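Local coordinates for protein RPA0582 (Rhodopseudomonas palustris, PDB 3HHL) that is of unknown function, a small DUF1330-family protein of the dimeric alpha-beta barrel clan, with two chains in its assembly, at residues Y51-R56 against V114-A119. Sequence-based numbering, arbitrary orientation.
Sequences YAAYGR and VKHRQA
With CG trans to the backbone N in both Tyr54 (chi1 163°) and Arg117 (chi1 -161°), the two side chains leave neighbouring helices in the same general direction and run side by side. Arg117 then stays extended through NE, which lays its methylenes along the tyrosine ring: CB sits over the middle of one face, 3.9 Å from the ring centroid and 10° off its normal, a CH-pi contact, while CD follows farther out, 3.9 Å from Tyr54 CE2. The packing is done by this alkyl stem; the guanidinium plane stands almost perpendicular to the ring. On the CD1/CE1 side of the ring, CE1 comes within 4.3 Å of Val114 CG2, and the phenol OH is hydrogen-bonded to Tyr110. This is the seam between helices 47-64 and 108-120, whose segments 51-56 and 114-119 run nearly antiparallel, their axes approaching to 7.5 Å, in a fold built with a four-stranded antiparallel sheet, consistent with the ferredoxin-like subunit of dimeric alpha-beta barrels. Cut back to an alanine, Tyr54 would no longer cover the Arg117 methylenes and Val114, which is likely to open a gap between the helices and leave Tyr110 without its hydroxyl partner. Where the backbones come nearest, Tyr54 CB meets His116 CB at 3.8 Å. Beyond that point a second CH-pi contact forms: Ala53 CB stands 3.8 Å from the His116 imidazole centroid, squarely over the face, while ND1 of that ring is held by Tyr39 OH. Tyr51 CE2 lies 4.1 Å from Arg117 CG. One water in the planes of both groups bridges Tyr51 OH to Arg117, accepting from NE at 3.1 Å, and the guanidinium's NH2 is hydrogen-bonded to Ser124 on strand 121-128.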
ATOM      1  N   TYR A  51       2.285  14.557 -13.566  1.00 36.91           N
ATOM      2  CA  TYR A  51       2.489  14.222 -12.179  1.00 37.32           C
ATOM      3  C   TYR A  51       3.728  14.933 -11.654  1.00 37.34           C
ATOM      4  O   TYR A  51       3.722  15.456 -10.542  1.00 37.41           O
ATOM      5  CB  TYR A  51       2.558  12.699 -11.967  1.00 37.60           C
ATOM      6  CG  TYR A  51       2.347  12.309 -10.518  1.00 38.44           C
ATOM      7  CD1 TYR A  51       3.414  11.973  -9.697  1.00 41.77           C
ATOM      8  CD2 TYR A  51       1.089  12.328  -9.958  1.00 37.25           C
ATOM      9  CE1 TYR A  51       3.208  11.669  -8.337  1.00 43.04           C
ATOM     10  CE2 TYR A  51       0.882  12.016  -8.636  1.00 38.77           C
ATOM     11  CZ  TYR A  51       1.931  11.686  -7.831  1.00 41.87           C
ATOM     12  OH  TYR A  51       1.701  11.396  -6.503  1.00 45.86           O
ATOM     13  N   ALA A  52       4.776  14.979 -12.470  1.00 37.76           N
ATOM     14  CA  ALA A  52       5.985  15.737 -12.140  1.00 37.94           C
ATOM     15  C   ALA A  52       5.629  17.180 -11.799  1.00 38.15           C
ATOM     16  O   ALA A  52       6.035  17.691 -10.770  1.00 38.97           O
ATOM     17  CB  ALA A  52       6.984  15.694 -13.285  1.00 37.32           C
ATOM     18  N   ALA A  53       4.844  17.825 -12.644  1.00 38.21           N
ATOM     19  CA  ALA A  53       4.453  19.199 -12.399  1.00 38.43           C
ATOM     20  C   ALA A  53       3.657  19.316 -11.082  1.00 39.02           C
ATOM     21  O   ALA A  53       3.811  20.300 -10.353  1.00 39.66           O
ATOM     22  CB  ALA A  53       3.650  19.757 -13.594  1.00 37.48           C
ATOM     23  N   TYR A  54       2.809  18.329 -10.787  1.00 39.24           N
ATOM     24  CA  TYR A  54       2.029  18.333  -9.557  1.00 39.73           C
ATOM     25  C   TYR A  54       2.989  18.377  -8.381  1.00 40.80           C
ATOM     26  O   TYR A  54       2.909  19.269  -7.526  1.00 40.04           O
ATOM     27  CB  TYR A  54       1.154  17.086  -9.466  1.00 39.72           C
ATOM     28  CG  TYR A  54       0.633  16.804  -8.075  1.00 39.53           C
ATOM     29  CD1 TYR A  54      -0.050  17.778  -7.377  1.00 39.33           C
ATOM     30  CD2 TYR A  54       0.817  15.552  -7.466  1.00 36.70           C
ATOM     31  CE1 TYR A  54      -0.532  17.536  -6.084  1.00 40.11           C
ATOM     32  CE2 TYR A  54       0.338  15.292  -6.203  1.00 36.52           C
ATOM     33  CZ  TYR A  54      -0.347  16.293  -5.503  1.00 38.70           C
ATOM     34  OH  TYR A  54      -0.857  16.103  -4.233  1.00 35.29           O
ATOM     35  N   GLY A  55       3.907  17.407  -8.368  1.00 41.95           N
ATOM     36  CA  GLY A  55       4.934  17.334  -7.341  1.00 43.09           C
ATOM     37  C   GLY A  55       5.734  18.628  -7.236  1.00 43.90           C
ATOM     38  O   GLY A  55       5.943  19.154  -6.163  1.00 43.65           O
ATOM     39  N   ARG A  56       6.178  19.131  -8.378  0.50 44.48           N
ATOM     40  CA  ARG A  56       7.026  20.318  -8.428  0.50 45.09           C
ATOM     41  C   ARG A  56       6.330  21.487  -7.736  0.50 44.77           C
ATOM     42  O   ARG A  56       6.904  22.123  -6.855  0.50 44.83           O
ATOM     43  CB  ARG A  56       7.352  20.636  -9.890  0.50 45.42           C
ATOM     44  CG  ARG A  56       8.243  21.860 -10.160  0.50 47.59           C
ATOM     45  CD  ARG A  56       8.152  22.306 -11.663  0.50 49.54           C
ATOM     46  NE  ARG A  56       6.893  23.008 -11.955  0.50 50.03           N
ATOM     47  CZ  ARG A  56       6.192  22.897 -13.081  0.50 51.04           C
ATOM     48  NH1 ARG A  56       6.606  22.113 -14.067  0.50 51.89           N
ATOM     49  NH2 ARG A  56       5.062  23.568 -13.214  0.50 50.66           N
ATOM     50  N   VAL A 114      -2.772  20.758  -7.870  1.00 35.09           N
ATOM     51  CA  VAL A 114      -3.531  19.515  -7.888  1.00 35.03           C
ATOM     52  C   VAL A 114      -4.274  19.309  -9.207  1.00 35.30           C
ATOM     53  O   VAL A 114      -4.572  18.191  -9.578  1.00 35.39           O
ATOM     54  CB  VAL A 114      -4.481  19.356  -6.649  1.00 35.19           C
ATOM     55  CG1 VAL A 114      -5.703  20.222  -6.761  1.00 32.17           C
ATOM     56  CG2 VAL A 114      -4.850  17.873  -6.462  1.00 34.42           C
ATOM     57  N   LYS A 115      -4.535  20.380  -9.927  1.00 36.15           N
ATOM     58  CA  LYS A 115      -5.052  20.249 -11.295  1.00 37.23           C
ATOM     59  C   LYS A 115      -4.176  19.339 -12.181  1.00 37.20           C
ATOM     60  O   LYS A 115      -4.671  18.592 -13.023  1.00 36.94           O
ATOM     61  CB  LYS A 115      -5.264  21.625 -11.925  1.00 37.28           C
ATOM     62  CG  LYS A 115      -6.363  22.442 -11.177  1.00 37.98           C
ATOM     63  CD  LYS A 115      -6.522  23.845 -11.744  1.00 38.49           C
ATOM     64  CE  LYS A 115      -7.653  24.574 -11.083  1.00 38.47           C
ATOM     65  NZ  LYS A 115      -7.755  25.947 -11.642  1.00 39.92           N
ATOM     66  N   HIS A 116      -2.875  19.362 -11.943  1.00 37.67           N
ATOM     67  CA  HIS A 116      -1.987  18.455 -12.648  1.00 37.53           C
ATOM     68  C   HIS A 116      -2.197  17.020 -12.200  1.00 37.45           C
ATOM     69  O   HIS A 116      -2.113  16.105 -13.019  1.00 36.38           O
ATOM     70  CB  HIS A 116      -0.544  18.844 -12.440  1.00 37.56           C
ATOM     71  CG  HIS A 116      -0.196  20.171 -13.026  1.00 39.50           C
ATOM     72  ND1 HIS A 116      -0.070  20.369 -14.384  1.00 39.75           N
ATOM     73  CD2 HIS A 116       0.073  21.362 -12.438  1.00 40.32           C
ATOM     74  CE1 HIS A 116       0.265  21.626 -14.606  1.00 41.21           C
ATOM     75  NE2 HIS A 116       0.343  22.253 -13.443  1.00 41.89           N
ATOM     76  N   ARG A 117      -2.454  16.812 -10.907  1.00 37.43           N
ATOM     77  CA  ARG A 117      -2.708  15.458 -10.419  1.00 37.56           C
ATOM     78  C   ARG A 117      -3.949  14.941 -11.137  1.00 36.87           C
ATOM     79  O   ARG A 117      -3.981  13.809 -11.612  1.00 35.48           O
ATOM     80  CB  ARG A 117      -2.883  15.401  -8.880  1.00 38.21           C
ATOM     81  CG  ARG A 117      -2.695  13.993  -8.275  1.00 38.78           C
ATOM     82  CD  ARG A 117      -3.214  13.847  -6.842  1.00 42.57           C
ATOM     83  NE  ARG A 117      -3.246  12.436  -6.448  1.00 45.45           N
ATOM     84  CZ  ARG A 117      -4.255  11.589  -6.685  1.00 47.66           C
ATOM     85  NH1 ARG A 117      -5.354  11.990  -7.299  1.00 48.19           N
ATOM     86  NH2 ARG A 117      -4.164  10.318  -6.307  1.00 48.79           N
ATOM     87  N   GLN A 118      -4.951  15.801 -11.252  1.00 37.00           N
ATOM     88  CA  GLN A 118      -6.246  15.378 -11.798  1.00 37.67           C
ATOM     89  C   GLN A 118      -6.101  14.937 -13.234  1.00 36.53           C
ATOM     90  O   GLN A 118      -6.730  13.978 -13.668  1.00 36.41           O
ATOM     91  CB  GLN A 118      -7.296  16.479 -11.636  1.00 38.17           C
ATOM     92  CG  GLN A 118      -7.776  16.600 -10.169  1.00 42.11           C
ATOM     93  CD  GLN A 118      -8.601  17.861  -9.849  1.00 46.69           C
ATOM     94  OE1 GLN A 118      -8.474  18.907 -10.498  1.00 50.23           O
ATOM     95  NE2 GLN A 118      -9.427  17.761  -8.813  1.00 48.71           N
ATOM     96  N   ALA A 119      -5.213  15.615 -13.946  1.00 36.02           N
ATOM     97  CA  ALA A 119      -4.887  15.261 -15.326  1.00 35.61           C
ATOM     98  C   ALA A 119      -4.035  14.000 -15.434  1.00 35.43           C
ATOM     99  O   ALA A 119      -4.147  13.285 -16.430  1.00 36.45           O
ATOM    100  CB  ALA A 119      -4.200  16.436 -16.032  1.00 35.07           C
TER
HETATM  101  O   HOH W   1      -0.525  11.340  -5.326  1.00 42.26           O